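Local atomic coordinates of putative cell invasion protein with MAC/Perforin domain (Bacteroides thetaiotaomicron VPI-5482, PDB entry 3KK7), a protein that belongs to the membrane-attack complex/perforin family and is a putative cell invasion protein, its precise role in this gut symbiont not being established. Residues Gly209-Arg221 with His333-Ile346. Sequence-based numbering, arbitrary orientation.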
loop_
_atom_site.group_PDB
_atom_site.type_symbol
_atom_site.label_atom_id
_atom_site.label_comp_id
_atom_site.label_asym_id
_atom_site.label_seq_id
_atom_site.Cartn_x
_atom_site.Cartn_y
_atom_site.Cartn_z
ATOM N N GLY A 209 5.013 1.994 -4.407
ATOM C CA GLY A 209 4.817 2.496 -3.051
ATOM C C GLY A 209 3.520 1.944 -2.459
ATOM O O GLY A 209 2.899 1.039 -3.029
ATOM N N GLU A 210 3.088 2.513 -1.336
ATOM C CA GLU A 210 2.013 1.935 -0.552
ATOM C C GLU A 210 0.700 2.694 -0.583
ATOM O O GLU A 210 -0.330 2.148 -0.207
ATOM C CB GLU A 210 2.472 1.773 0.904
ATOM C CG GLU A 210 3.875 1.089 1.084
ATOM C CD GLU A 210 4.989 2.111 1.212
ATOM O OE1 GLU A 210 4.871 3.147 0.551
ATOM O OE2 GLU A 210 5.953 1.927 1.984
ATOM N N PHE A 211 0.712 3.937 -1.048
ATOM C CA PHE A 211 -0.465 4.785 -0.927
ATOM C C PHE A 211 -0.773 5.585 -2.176
ATOM O O PHE A 211 0.082 5.750 -3.060
ATOM C CB PHE A 211 -0.285 5.731 0.243
ATOM C CG PHE A 211 -0.192 5.027 1.564
ATOM C CD1 PHE A 211 -1.334 4.588 2.199
ATOM C CD2 PHE A 211 1.037 4.819 2.174
ATOM C CE1 PHE A 211 -1.256 3.924 3.407
ATOM C CE2 PHE A 211 1.119 4.164 3.388
ATOM C CZ PHE A 211 -0.025 3.715 4.000
ATOM N N VAL A 212 -2.019 6.062 -2.250
ATOM C CA VAL A 212 -2.446 6.918 -3.368
ATOM C C VAL A 212 -2.701 8.336 -2.875
ATOM O O VAL A 212 -3.380 8.549 -1.869
ATOM C CB VAL A 212 -3.680 6.362 -4.069
ATOM C CG1 VAL A 212 -3.983 7.169 -5.294
ATOM C CG2 VAL A 212 -3.454 4.932 -4.435
ATOM N N LEU A 213 -2.137 9.307 -3.587
ATOM C CA LEU A 213 -2.318 10.726 -3.241
ATOM C C LEU A 213 -3.756 11.221 -3.552
ATOM O O LEU A 213 -4.135 11.290 -4.701
ATOM C CB LEU A 213 -1.286 11.594 -4.004
ATOM C CG LEU A 213 0.161 11.463 -3.500
ATOM C CD1 LEU A 213 1.194 11.788 -4.594
ATOM C CD2 LEU A 213 0.425 12.320 -2.236
ATOM N N THR A 214 -4.512 11.576 -2.515
ATOM C CA THR A 214 -5.846 12.152 -2.625
ATOM C C THR A 214 -5.942 13.593 -2.113
ATOM O O THR A 214 -6.903 14.313 -2.471
ATOM C CB THR A 214 -6.885 11.341 -1.813
ATOM O OG1 THR A 214 -6.540 11.382 -0.421
ATOM C CG2 THR A 214 -6.971 9.893 -2.275
ATOM N N GLY A 215 -4.991 14.011 -1.263
ATOM C CA GLY A 215 -5.013 15.367 -0.669
ATOM C C GLY A 215 -3.641 15.940 -0.321
ATOM O O GLY A 215 -2.971 15.486 0.594
ATOM N N TYR A 216 -3.202 16.961 -1.043
ATOM C CA TYR A 216 -1.905 17.554 -0.760
ATOM C C TYR A 216 -1.907 19.047 -0.911
ATOM O O TYR A 216 -2.901 19.621 -1.344
ATOM C CB TYR A 216 -0.826 16.942 -1.647
ATOM C CG TYR A 216 -0.948 17.115 -3.159
ATOM C CD1 TYR A 216 -0.362 18.193 -3.816
ATOM C CD2 TYR A 216 -1.581 16.131 -3.938
ATOM C CE1 TYR A 216 -0.416 18.305 -5.205
ATOM C CE2 TYR A 216 -1.663 16.237 -5.319
ATOM C CZ TYR A 216 -1.077 17.319 -5.962
ATOM O OH TYR A 216 -1.175 17.389 -7.355
ATOM N N TYR A 217 -0.784 19.664 -0.533
ATOM C CA TYR A 217 -0.579 21.099 -0.699
ATOM C C TYR A 217 0.470 21.356 -1.751
ATOM O O TYR A 217 1.348 20.524 -1.973
ATOM C CB TYR A 217 -0.127 21.714 0.607
ATOM C CG TYR A 217 -1.158 21.631 1.696
ATOM C CD1 TYR A 217 -2.190 22.550 1.765
ATOM C CD2 TYR A 217 -1.101 20.627 2.661
ATOM C CE1 TYR A 217 -3.120 22.485 2.775
ATOM C CE2 TYR A 217 -2.024 20.554 3.666
ATOM C CZ TYR A 217 -3.033 21.485 3.711
ATOM O OH TYR A 217 -3.959 21.415 4.689
ATOM N N THR A 218 0.358 22.507 -2.423
ATOM C CA THR A 218 1.367 22.933 -3.384
ATOM C C THR A 218 2.012 24.221 -2.968
ATOM O O THR A 218 1.396 25.045 -2.281
ATOM C CB THR A 218 0.805 23.166 -4.781
ATOM O OG1 THR A 218 -0.221 24.163 -4.719
ATOM C CG2 THR A 218 0.288 21.864 -5.365
ATOM N N GLY A 219 3.251 24.391 -3.414
ATOM C CA GLY A 219 3.993 25.602 -3.180
ATOM C C GLY A 219 5.480 25.365 -3.288
ATOM O O GLY A 219 5.933 24.699 -4.219
ATOM N N GLY A 220 6.223 25.949 -2.341
ATOM C CA GLY A 220 7.655 25.697 -2.159
ATOM C C GLY A 220 7.931 25.302 -0.707
ATOM O O GLY A 220 7.185 25.658 0.161
ATOM N N ARG A 221 8.988 24.556 -0.442
ATOM C CA ARG A 221 9.313 24.155 0.930
ATOM C C ARG A 221 10.802 24.000 1.109
ATOM O O ARG A 221 11.457 23.470 0.220
ATOM C CB ARG A 221 8.672 22.809 1.246
ATOM C CG ARG A 221 9.088 22.142 2.564
ATOM C CD ARG A 221 8.283 20.862 2.751
ATOM N NE ARG A 221 8.484 20.230 4.048
ATOM C CZ ARG A 221 7.905 19.093 4.426
ATOM N NH1 ARG A 221 7.087 18.447 3.608
ATOM N NH2 ARG A 221 8.159 18.584 5.617
ATOM N N HIS A 333 6.097 25.996 -8.588
ATOM C CA HIS A 333 5.550 25.306 -7.434
ATOM C C HIS A 333 5.456 23.793 -7.667
ATOM O O HIS A 333 5.461 23.328 -8.807
ATOM C CB HIS A 333 4.208 25.922 -7.074
ATOM C CG HIS A 333 4.330 27.318 -6.564
ATOM N ND1 HIS A 333 3.283 27.991 -5.977
ATOM C CD2 HIS A 333 5.397 28.156 -6.510
ATOM C CE1 HIS A 333 3.693 29.196 -5.612
ATOM N NE2 HIS A 333 4.971 29.323 -5.924
ATOM N N THR A 334 5.417 23.023 -6.591
ATOM C CA THR A 334 5.300 21.579 -6.717
ATOM C C THR A 334 4.562 21.066 -5.491
ATOM O O THR A 334 4.118 21.861 -4.677
ATOM C CB THR A 334 6.678 20.909 -6.892
ATOM O OG1 THR A 334 6.488 19.537 -7.259
ATOM C CG2 THR A 334 7.507 20.990 -5.607
HETATM N N MSE A 335 4.401 19.756 -5.374
HETATM C CA MSE A 335 3.799 19.181 -4.172
HETATM C C MSE A 335 4.778 19.321 -2.996
HETATM O O MSE A 335 5.906 18.871 -3.097
HETATM C CB MSE A 335 3.470 17.710 -4.388
HETATM C CG MSE A 335 2.928 16.999 -3.143
HETATM SE SE MSE A 335 2.380 15.207 -3.614
HETATM C CE MSE A 335 3.693 14.137 -2.666
ATOM N N ILE A 336 4.332 19.918 -1.886
ATOM C CA ILE A 336 5.206 20.188 -0.752
ATOM C C ILE A 336 4.819 19.588 0.617
ATOM O O ILE A 336 5.646 19.587 1.534
ATOM C CB ILE A 336 5.408 21.686 -0.590
ATOM C CG1 ILE A 336 4.084 22.385 -0.307
ATOM C CG2 ILE A 336 6.068 22.240 -1.819
ATOM C CD1 ILE A 336 4.242 23.804 0.227
ATOM N N ASP A 337 3.593 19.089 0.774
ATOM C CA ASP A 337 3.153 18.498 2.058
ATOM C C ASP A 337 1.818 17.835 1.822
ATOM O O ASP A 337 1.218 18.011 0.761
ATOM C CB ASP A 337 3.012 19.560 3.166
ATOM C CG ASP A 337 3.423 19.045 4.564
ATOM O OD1 ASP A 337 3.208 17.835 4.825
ATOM O OD2 ASP A 337 3.937 19.855 5.402
ATOM N N LEU A 338 1.349 17.087 2.810
ATOM C CA LEU A 338 0.122 16.314 2.684
ATOM C C LEU A 338 -0.973 16.873 3.606
ATOM O O LEU A 338 -0.694 17.378 4.679
ATOM C CB LEU A 338 0.385 14.849 3.033
ATOM C CG LEU A 338 1.368 14.095 2.132
ATOM C CD1 LEU A 338 1.762 12.761 2.750
ATOM C CD2 LEU A 338 0.793 13.868 0.728
ATOM N N GLN A 339 -2.217 16.789 3.143
ATOM C CA GLN A 339 -3.378 17.107 3.941
ATOM C C GLN A 339 -3.638 15.957 4.872
ATOM O O GLN A 339 -3.287 14.820 4.570
ATOM C CB GLN A 339 -4.613 17.255 3.051
ATOM C CG GLN A 339 -4.583 18.443 2.153
ATOM C CD GLN A 339 -5.851 18.564 1.323
ATOM O OE1 GLN A 339 -6.966 18.280 1.809
ATOM N NE2 GLN A 339 -5.698 19.036 0.073
ATOM N N ASP A 340 -4.279 16.241 5.994
ATOM C CA ASP A 340 -4.684 15.167 6.880
ATOM C C ASP A 340 -5.569 14.233 6.060
ATOM O O ASP A 340 -6.458 14.672 5.329
ATOM C CB ASP A 340 -5.445 15.685 8.098
ATOM C CG ASP A 340 -4.574 16.507 9.052
ATOM O OD1 ASP A 340 -3.355 16.652 8.847
ATOM O OD2 ASP A 340 -5.142 17.031 10.026
ATOM N N GLY A 341 -5.309 12.941 6.158
ATOM C CA GLY A 341 -6.051 11.979 5.366
ATOM C C GLY A 341 -5.858 12.106 3.860
ATOM O O GLY A 341 -6.717 11.666 3.108
ATOM N N GLY A 342 -4.734 12.698 3.429
ATOM C CA GLY A 342 -4.410 12.860 2.005
ATOM C C GLY A 342 -3.797 11.638 1.331
ATOM O O GLY A 342 -3.465 11.691 0.153
ATOM N N LEU A 343 -3.598 10.555 2.093
ATOM C CA LEU A 343 -3.064 9.286 1.575
ATOM C C LEU A 343 -4.066 8.164 1.832
ATOM O O LEU A 343 -4.456 7.927 2.957
ATOM C CB LEU A 343 -1.716 8.914 2.216
ATOM C CG LEU A 343 -0.484 9.773 1.950
ATOM C CD1 LEU A 343 0.685 9.264 2.801
ATOM C CD2 LEU A 343 -0.135 9.773 0.478
ATOM N N TYR A 344 -4.448 7.464 0.774
ATOM C CA TYR A 344 -5.402 6.371 0.841
ATOM C C TYR A 344 -4.709 5.077 0.508
ATOM O O TYR A 344 -3.842 5.046 -0.347
ATOM C CB TYR A 344 -6.543 6.614 -0.160
ATOM C CG TYR A 344 -7.722 7.313 0.470
ATOM C CD1 TYR A 344 -7.564 8.555 1.074
ATOM C CD2 TYR A 344 -8.988 6.714 0.499
ATOM C CE1 TYR A 344 -8.621 9.183 1.679
ATOM C CE2 TYR A 344 -10.070 7.351 1.111
ATOM C CZ TYR A 344 -9.868 8.574 1.695
ATOM O OH TYR A 344 -10.890 9.230 2.288
ATOM N N PRO A 345 -5.084 3.995 1.175
ATOM C CA PRO A 345 -4.476 2.750 0.826
ATOM C C PRO A 345 -4.778 2.356 -0.603
ATOM O O PRO A 345 -5.863 2.621 -1.090
ATOM C CB PRO A 345 -5.185 1.758 1.753
ATOM C CG PRO A 345 -6.511 2.338 1.979
ATOM C CD PRO A 345 -6.212 3.800 2.099
ATOM N N ILE A 346 -3.836 1.687 -1.250
ATOM C CA ILE A 346 -4.055 1.140 -2.603
ATOM C C ILE A 346 -5.287 0.255 -2.614
ATOM O O ILE A 346 -5.999 0.192 -3.610
ATOM C CB ILE A 346 -2.806 0.355 -3.096
ATOM C CG1 ILE A 346 -1.649 1.327 -3.304
ATOM C CG2 ILE A 346 -3.040 -0.356 -4.405
ATOM C CD1 ILE A 346 -0.338 0.646 -3.541
HETATM O O HOH W 1 -7.965 13.255 0.973
HETATM O O HOH W 2 -4.910 19.289 6.390
#
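Selenomethionine Met335 lays its SE over one face of the Tyr216 ring, 4.0 Å from the centroid and offset toward the rim, a Met-aromatic contact. The same SE meets Leu213 tip to tip, 3.7 Å from CD2, and that methyl also touches Leu338 CD2 and Leu343 CD2. Tyr216 takes a chi1 of 62°, its CG between backbone N and carbonyl carbon, which sets the ring across the selenomethionine chain.

Gln339 runs at about a right angle to Tyr217: its CG lies over the ring face, while NE2 gives a nearly straight hydrogen bond of 3.2 Å to Tyr216 O, arriving well above that carbonyl's plane. Its OE1 is taken by Asn172 on strand 157-173.

These side chains sit on or between two antiparallel ladders in the curled central sheet of the MACPF fold, Phe211-Leu213 on Leu343-Pro345 and Tyr216-Gly219 on Thr334-Leu338. The register slips by two at the connecting type II beta turn, Gln339-Gly342, where Gly342 O accepts from both Thr214 N (2.9 Å) and Gly215 N (3.1 Å), reached from the same face of its plane.

Past the corner at Gly219, Arg221 has CG anti to the backbone N (chi1 171°) and an extended chain beyond, which carries NH1 to a 2.8 Å hydrogen bond with Ile336 O; NH1 also hydrogen-bonds Ile69 O. Asp337 OD2 sits over the guanidinium face, 3.9 Å from Arg221 NH1, a long bridge of charges alone; the main salt bridge of Asp337 OD2 is to Lys104.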